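Local coordinates for putative peptidase (Bacteroides fragilis, PDB 5DYN), which forms the C-terminal part of a clostripain-family cysteine protease that probably activates the Bacteroides fragilis toxin by proteolytic cleavage, at residues Asp14-Leu19 against Arg45-Tyr50; Lys81-Tyr86 against Val111-Met116. One frame throughout, in Å; residues are numbered along the deposited sequence.

How the interactions relate
Interaction 1 is partly buried and lies towards the periphery, whereas interaction 2 belongs to the core; their centres are about 17 Å apart. The first pairs helix 12-18 with the loop before strand 50-53, and the second sets helix 78-92 on strand 110-115, the antiparallel neighbour of strand 50-53 in the central mixed sheet. Interaction 1 combines a histidine-carboxylate hydrogen bond with a buried thiol contact, while interaction 2 is wholly apolar across its two segments, built from methyl groups and one tyrosine ring. They meet where Ser49 O lies 2.7 Å from Met116 N, a probable hydrogen bond that ties the loop of interaction 1 to the strand end of interaction 2.

Interaction 1 of 2, residues Asp14-Leu19 against Arg45-Tyr50; sequences DLHAAL and RDCGSY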
ATOM      1  N   ASP B  14      -2.258  13.196  -6.689  1.00 33.11           N
ATOM      2  CA  ASP B  14      -0.923  13.770  -6.810  1.00 29.01           C
ATOM      3  C   ASP B  14       0.150  12.686  -6.899  1.00 36.22           C
ATOM      4  O   ASP B  14       1.124  12.834  -7.640  1.00 34.43           O
ATOM      5  CB  ASP B  14      -0.632  14.696  -5.630  1.00 32.98           C
ATOM      6  CG  ASP B  14      -1.607  15.846  -5.544  1.00 33.41           C
ATOM      7  OD1 ASP B  14      -2.126  16.258  -6.600  1.00 39.21           O
ATOM      8  OD2 ASP B  14      -1.860  16.333  -4.423  1.00 51.73           O
ATOM      9  N   LEU B  15      -0.029  11.605  -6.143  1.00 31.73           N
ATOM     10  CA  LEU B  15       0.897  10.477  -6.198  1.00 36.79           C
ATOM     11  C   LEU B  15       0.907   9.864  -7.594  1.00 34.22           C
ATOM     12  O   LEU B  15       1.970   9.596  -8.155  1.00 30.93           O
ATOM     13  CB  LEU B  15       0.531   9.416  -5.157  1.00 31.63           C
ATOM     14  CG  LEU B  15       1.262   8.071  -5.236  1.00 31.89           C
ATOM     15  CD1 LEU B  15       2.776   8.249  -5.194  1.00 34.43           C
ATOM     16  CD2 LEU B  15       0.806   7.146  -4.114  1.00 33.39           C
ATOM     17  N   HIS B  16      -0.284   9.652  -8.147  1.00 34.41           N
ATOM     18  CA  HIS B  16      -0.426   9.129  -9.501  1.00 35.43           C
ATOM     19  C   HIS B  16       0.248  10.034 -10.528  1.00 36.05           C
ATOM     20  O   HIS B  16       0.938   9.557 -11.432  1.00 31.88           O
ATOM     21  CB  HIS B  16      -1.900   8.954  -9.862  1.00 33.79           C
ATOM     22  CG  HIS B  16      -2.126   8.613 -11.301  1.00 34.59           C
ATOM     23  ND1 HIS B  16      -2.453   9.560 -12.248  1.00 29.39           N
ATOM     24  CD2 HIS B  16      -2.057   7.432 -11.962  1.00 37.40           C
ATOM     25  CE1 HIS B  16      -2.581   8.978 -13.426  1.00 35.89           C
ATOM     26  NE2 HIS B  16      -2.346   7.685 -13.279  1.00 35.13           N
ATOM     27  N   ALA B  17       0.033  11.339 -10.390  1.00 33.60           N
ATOM     28  CA  ALA B  17       0.653  12.315 -11.280  1.00 36.79           C
ATOM     29  C   ALA B  17       2.173  12.198 -11.225  1.00 40.34           C
ATOM     30  O   ALA B  17       2.849  12.280 -12.249  1.00 45.35           O
ATOM     31  CB  ALA B  17       0.210  13.726 -10.918  1.00 22.17           C
ATOM     32  N   ALA B  18       2.699  11.985 -10.023  1.00 34.28           N
ATOM     33  CA  ALA B  18       4.137  11.869  -9.814  1.00 33.49           C
ATOM     34  C   ALA B  18       4.714  10.605 -10.448  1.00 38.74           C
ATOM     35  O   ALA B  18       5.810  10.627 -11.007  1.00 42.79           O
ATOM     36  CB  ALA B  18       4.454  11.901  -8.327  1.00 28.18           C
ATOM     37  N   LEU B  19       3.976   9.504 -10.362  1.00 37.02           N
ATOM     38  CA  LEU B  19       4.465   8.219 -10.856  1.00 39.81           C
ATOM     39  C   LEU B  19       4.434   8.121 -12.383  1.00 43.57           C
ATOM     40  O   LEU B  19       4.804   7.093 -12.952  1.00 38.90           O
ATOM     41  CB  LEU B  19       3.655   7.073 -10.245  1.00 36.51           C
ATOM     42  CG  LEU B  19       3.888   6.814  -8.754  1.00 41.93           C
ATOM     43  CD1 LEU B  19       2.969   5.718  -8.234  1.00 32.63           C
ATOM     44  CD2 LEU B  19       5.344   6.458  -8.499  1.00 37.34           C
ATOM     45  N   ARG B  45      -3.473   1.882 -11.257  1.00 32.00           N
ATOM     46  CA  ARG B  45      -3.456   0.680 -12.087  1.00 37.27           C
ATOM     47  C   ARG B  45      -2.526   0.824 -13.294  1.00 35.83           C
ATOM     48  O   ARG B  45      -2.032  -0.170 -13.828  1.00 39.00           O
ATOM     49  CB  ARG B  45      -4.875   0.335 -12.556  1.00 34.01           C
ATOM     50  CG  ARG B  45      -5.439   1.303 -13.584  1.00 36.86           C
ATOM     51  CD  ARG B  45      -6.944   1.171 -13.714  1.00 35.36           C
ATOM     52  NE  ARG B  45      -7.484   2.058 -14.741  1.00 30.83           N
ATOM     53  CZ  ARG B  45      -7.670   3.363 -14.581  1.00 36.42           C
ATOM     54  NH1 ARG B  45      -7.358   3.945 -13.431  1.00 30.45           N
ATOM     55  NH2 ARG B  45      -8.168   4.090 -15.570  1.00 35.00           N
ATOM     56  N   ASP B  46      -2.283   2.063 -13.709  1.00 33.51           N
ATOM     57  CA  ASP B  46      -1.472   2.336 -14.890  1.00 36.65           C
ATOM     58  C   ASP B  46      -0.007   2.582 -14.544  1.00 42.86           C
ATOM     59  O   ASP B  46       0.802   2.875 -15.425  1.00 44.16           O
ATOM     60  CB  ASP B  46      -2.033   3.543 -15.647  1.00 37.60           C
ATOM     61  CG  ASP B  46      -2.120   4.786 -14.779  1.00 49.81           C
ATOM     62  OD1 ASP B  46      -2.481   4.663 -13.589  1.00 50.55           O
ATOM     63  OD2 ASP B  46      -1.829   5.890 -15.287  1.00 55.19           O
ATOM     64  N   CYS B  47       0.331   2.460 -13.264  1.00 49.43           N
ATOM     65  CA  CYS B  47       1.688   2.740 -12.802  1.00 42.55           C
ATOM     66  C   CYS B  47       2.520   1.479 -12.648  1.00 40.61           C
ATOM     67  O   CYS B  47       3.749   1.535 -12.628  1.00 45.84           O
ATOM     68  CB  CYS B  47       1.655   3.489 -11.473  1.00 35.18           C
ATOM     69  SG  CYS B  47       0.972   5.139 -11.605  1.00 38.18           S
ATOM     70  N   GLY B  48       1.850   0.342 -12.532  1.00 42.20           N
ATOM     71  CA  GLY B  48       2.552  -0.902 -12.319  1.00 40.37           C
ATOM     72  C   GLY B  48       1.673  -2.115 -12.499  1.00 38.89           C
ATOM     73  O   GLY B  48       0.526  -2.005 -12.929  1.00 50.08           O
ATOM     74  N   SER B  49       2.218  -3.277 -12.163  1.00 36.39           N
ATOM     75  CA  SER B  49       1.505  -4.531 -12.340  1.00 40.39           C
ATOM     76  C   SER B  49       0.843  -5.002 -11.047  1.00 38.30           C
ATOM     77  O   SER B  49      -0.297  -5.460 -11.063  1.00 37.14           O
ATOM     78  CB  SER B  49       2.458  -5.603 -12.867  1.00 36.04           C
ATOM     79  OG  SER B  49       3.166  -5.126 -13.996  1.00 49.86           O
ATOM     80  N   TYR B  50       1.555  -4.886  -9.928  1.00 36.45           N
ATOM     81  CA  TYR B  50       1.040  -5.393  -8.658  1.00 39.88           C
ATOM     82  C   TYR B  50       1.111  -4.377  -7.522  1.00 37.86           C
ATOM     83  O   TYR B  50       2.101  -3.659  -7.371  1.00 35.62           O
ATOM     84  CB  TYR B  50       1.792  -6.663  -8.263  1.00 38.34           C
ATOM     85  CG  TYR B  50       1.633  -7.775  -9.271  1.00 41.18           C
ATOM     86  CD1 TYR B  50       0.487  -8.560  -9.291  1.00 40.19           C
ATOM     87  CD2 TYR B  50       2.621  -8.031 -10.216  1.00 41.35           C
ATOM     88  CE1 TYR B  50       0.331  -9.572 -10.217  1.00 43.75           C
ATOM     89  CE2 TYR B  50       2.474  -9.042 -11.146  1.00 39.14           C
ATOM     90  CZ  TYR B  50       1.326  -9.809 -11.142  1.00 43.67           C
ATOM     91  OH  TYR B  50       1.170 -10.818 -12.062  1.00 45.77           O
TER
HETATM   92  O   HOH W   1       4.668   4.201 -13.959  1.00 46.05           O
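His16 reaches from helix 12-18 to the carboxylate of Asp46, its NE2 donating to OD2 at 2.7 Å with an N-H...O angle of 160°. OD2 accepts through its syn lone pair and lies close to the imidazole plane, while the carboxylate is turned 31° from that plane. With CG anti to the backbone N (chi1 172°), the imidazole extends from the helix so that its NE2 edge meets Asp46. This polar pair forms the more solvent-accessible side of the contact, with Asp46 exposed and His16 only partly so. Deeper in, the packing closes around the buried Cys47: its SG lies 3.6 Å from Leu19 CB and, at an oblique position relative to the imidazole, 3.8 Å from His16 CD2. A water sits between the two chain segments, 3.1 Å from Leu19 O and 3.1 Å from Cys47 O, though other acceptors may compete for its protons. The contact joins the C-terminal end of helix 12-18 to the loop between helix 38-43 and strand 50-53. Strand 25-31 adjoins both segments: its Leu28 touches Leu19 and Cys47, and Leu25 shares a backbone hydrogen bond with Cys47; Ile99 of a neighbouring subunit also packs on Leu19.

Interaction 2 of 2, residues Lys81-Tyr86 against Val111-Met116; sequences KIASCY and VGVAKM
The ring of Tyr86 receives methyl CG2 of Val111 in an off-centre CH-pi contact, 4.3 Å from the ring centroid and 30° off the ring normal. The motif is a helix laid on a beta-sheet, here helix 78-92 on strand 110-115 of the mixed sheet, consistent with the caspase-like alpha/beta fold of the clan to which clostripain belongs. The methyl lies obliquely by the CG-CD2 bond, 3.9 Å from both Tyr86 CG and Tyr86 CD2, rather than over the middle of the ring. At the other end of the ring, the hydroxyl OH is hydrogen-bonded to OD1 of Asp31, and Ile58 and Ala63 from loops also touch this side chain. The two short segments run almost exactly antiparallel (172°), with their axes 8.3 Å apart. Val111 and Val113 both point toward the helix, and Gly112 between them brings no side chain to the interface. Val111 divides its two methyls between two helix residues: CG1, anti to the backbone N (chi1 -178°), meets Ala83, whereas CG2 faces Tyr86. All four touching residues are buried, and Tyr187 of strand 185-196 packs against both Ala83 and Val113, extending the apolar layer to the next strand. The small side chain of Ala83 lets the helix settle close to the sheet, its CB lying 3.6 Å from Val111 CG1 and 3.5 Å from Val113 CG2.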
ATOM      1  N   LYS B  81       6.833 -12.911  -3.750  1.00 38.14           N
ATOM      2  CA  LYS B  81       7.916 -13.219  -2.832  1.00 37.63           C
ATOM      3  C   LYS B  81       8.076 -12.117  -1.785  1.00 43.41           C
ATOM      4  O   LYS B  81       8.378 -12.403  -0.629  1.00 42.97           O
ATOM      5  CB  LYS B  81       9.215 -13.438  -3.603  1.00 40.29           C
ATOM      6  CG  LYS B  81       9.241 -14.755  -4.367  1.00 35.92           C
ATOM      7  CD  LYS B  81      10.338 -14.774  -5.411  1.00 42.25           C
ATOM      8  CE  LYS B  81      10.437 -16.128  -6.093  1.00 52.12           C
ATOM      9  NZ  LYS B  81      10.859 -17.195  -5.140  1.00 58.04           N
ATOM     10  N   ILE B  82       7.859 -10.867  -2.189  1.00 40.63           N
ATOM     11  CA  ILE B  82       7.849  -9.747  -1.247  1.00 37.15           C
ATOM     12  C   ILE B  82       6.782  -9.954  -0.174  1.00 38.76           C
ATOM     13  O   ILE B  82       7.051  -9.832   1.023  1.00 32.38           O
ATOM     14  CB  ILE B  82       7.591  -8.400  -1.955  1.00 41.83           C
ATOM     15  CG1 ILE B  82       8.778  -8.013  -2.837  1.00 39.63           C
ATOM     16  CG2 ILE B  82       7.330  -7.300  -0.934  1.00 34.92           C
ATOM     17  CD1 ILE B  82       8.483  -6.868  -3.784  1.00 38.11           C
ATOM     18  N   ALA B  83       5.570 -10.278  -0.615  1.00 32.89           N
ATOM     19  CA  ALA B  83       4.449 -10.482   0.293  1.00 36.60           C
ATOM     20  C   ALA B  83       4.673 -11.668   1.226  1.00 37.66           C
ATOM     21  O   ALA B  83       4.479 -11.555   2.438  1.00 36.44           O
ATOM     22  CB  ALA B  83       3.168 -10.673  -0.491  1.00 32.98           C
ATOM     23  N   SER B  84       5.075 -12.801   0.658  1.00 40.66           N
ATOM     24  CA  SER B  84       5.286 -14.013   1.447  1.00 41.59           C
ATOM     25  C   SER B  84       6.410 -13.826   2.465  1.00 38.13           C
ATOM     26  O   SER B  84       6.309 -14.307   3.592  1.00 41.11           O
ATOM     27  CB  SER B  84       5.587 -15.207   0.537  1.00 38.33           C
ATOM     28  OG  SER B  84       6.724 -14.961  -0.271  1.00 54.56           O
ATOM     29  N   CYS B  85       7.468 -13.123   2.070  1.00 36.06           N
ATOM     30  CA  CYS B  85       8.559 -12.799   2.993  1.00 40.86           C
ATOM     31  C   CYS B  85       8.055 -11.963   4.159  1.00 36.92           C
ATOM     32  O   CYS B  85       8.322 -12.274   5.319  1.00 44.39           O
ATOM     33  CB  CYS B  85       9.685 -12.053   2.275  1.00 39.01           C
ATOM     34  SG  CYS B  85      10.760 -13.095   1.277  1.00 44.72           S
ATOM     35  N   TYR B  86       7.333 -10.898   3.829  1.00 32.54           N
ATOM     36  CA  TYR B  86       6.738 -10.012   4.818  1.00 37.76           C
ATOM     37  C   TYR B  86       5.891 -10.820   5.796  1.00 40.97           C
ATOM     38  O   TYR B  86       6.027 -10.681   7.016  1.00 33.98           O
ATOM     39  CB  TYR B  86       5.870  -8.953   4.138  1.00 36.59           C
ATOM     40  CG  TYR B  86       5.622  -7.695   4.947  1.00 35.84           C
ATOM     41  CD1 TYR B  86       5.830  -6.433   4.392  1.00 33.27           C
ATOM     42  CD2 TYR B  86       5.202  -7.765   6.266  1.00 36.11           C
ATOM     43  CE1 TYR B  86       5.601  -5.288   5.121  1.00 33.96           C
ATOM     44  CE2 TYR B  86       4.977  -6.622   7.008  1.00 39.39           C
ATOM     45  CZ  TYR B  86       5.179  -5.388   6.432  1.00 35.60           C
ATOM     46  OH  TYR B  86       4.955  -4.254   7.171  1.00 38.63           O
ATOM     47  N   VAL B 111      -0.963  -9.281   4.675  1.00 40.95           N
ATOM     48  CA  VAL B 111      -0.439  -8.734   3.427  1.00 36.85           C
ATOM     49  C   VAL B 111      -1.229  -9.249   2.226  1.00 39.42           C
ATOM     50  O   VAL B 111      -1.540 -10.439   2.137  1.00 36.14           O
ATOM     51  CB  VAL B 111       1.056  -9.089   3.233  1.00 39.87           C
ATOM     52  CG1 VAL B 111       1.594  -8.472   1.947  1.00 32.64           C
ATOM     53  CG2 VAL B 111       1.874  -8.627   4.426  1.00 37.56           C
ATOM     54  N   GLY B 112      -1.554  -8.347   1.305  1.00 34.30           N
ATOM     55  CA  GLY B 112      -2.234  -8.728   0.083  1.00 34.90           C
ATOM     56  C   GLY B 112      -1.522  -8.217  -1.156  1.00 34.42           C
ATOM     57  O   GLY B 112      -0.845  -7.190  -1.113  1.00 33.82           O
ATOM     58  N   VAL B 113      -1.661  -8.938  -2.262  1.00 32.66           N
ATOM     59  CA  VAL B 113      -1.147  -8.463  -3.541  1.00 34.28           C
ATOM     60  C   VAL B 113      -2.264  -8.416  -4.576  1.00 37.50           C
ATOM     61  O   VAL B 113      -2.968  -9.402  -4.791  1.00 38.51           O
ATOM     62  CB  VAL B 113      -0.005  -9.345  -4.070  1.00 39.57           C
ATOM     63  CG1 VAL B 113       0.554  -8.761  -5.355  1.00 34.61           C
ATOM     64  CG2 VAL B 113       1.088  -9.465  -3.038  1.00 39.49           C
ATOM     65  N   ALA B 114      -2.421  -7.262  -5.216  1.00 36.72           N
ATOM     66  CA  ALA B 114      -3.487  -7.070  -6.187  1.00 36.77           C
ATOM     67  C   ALA B 114      -2.933  -6.931  -7.600  1.00 35.73           C
ATOM     68  O   ALA B 114      -1.975  -6.198  -7.828  1.00 34.91           O
ATOM     69  CB  ALA B 114      -4.317  -5.843  -5.821  1.00 35.77           C
ATOM     70  N   LYS B 115      -3.545  -7.642  -8.543  1.00 37.68           N
ATOM     71  CA  LYS B 115      -3.175  -7.528  -9.950  1.00 34.64           C
ATOM     72  C   LYS B 115      -3.840  -6.295 -10.561  1.00 33.99           C
ATOM     73  O   LYS B 115      -5.056  -6.260 -10.746  1.00 39.74           O
ATOM     74  CB  LYS B 115      -3.571  -8.796 -10.713  1.00 35.19           C
ATOM     75  CG  LYS B 115      -3.001  -8.886 -12.121  1.00 41.91           C
ATOM     76  CD  LYS B 115      -3.222 -10.269 -12.725  1.00 44.16           C
ATOM     77  CE  LYS B 115      -2.506 -10.408 -14.061  1.00 54.86           C
ATOM     78  NZ  LYS B 115      -2.546 -11.803 -14.587  1.00 61.78           N
ATOM     79  N   MET B 116      -3.032  -5.284 -10.864  1.00 32.02           N
ATOM     80  CA  MET B 116      -3.535  -3.991 -11.325  1.00 34.75           C
ATOM     81  C   MET B 116      -4.306  -4.062 -12.640  1.00 37.30           C
ATOM     82  O   MET B 116      -5.259  -3.313 -12.850  1.00 35.85           O
ATOM     83  CB  MET B 116      -2.377  -3.005 -11.481  1.00 44.11           C
ATOM     84  CG  MET B 116      -1.645  -2.680 -10.195  1.00 46.01           C
ATOM     85  SD  MET B 116      -2.567  -1.550  -9.144  1.00 36.40           S
ATOM     86  CE  MET B 116      -1.233  -0.545  -8.502  1.00 32.80           C
TER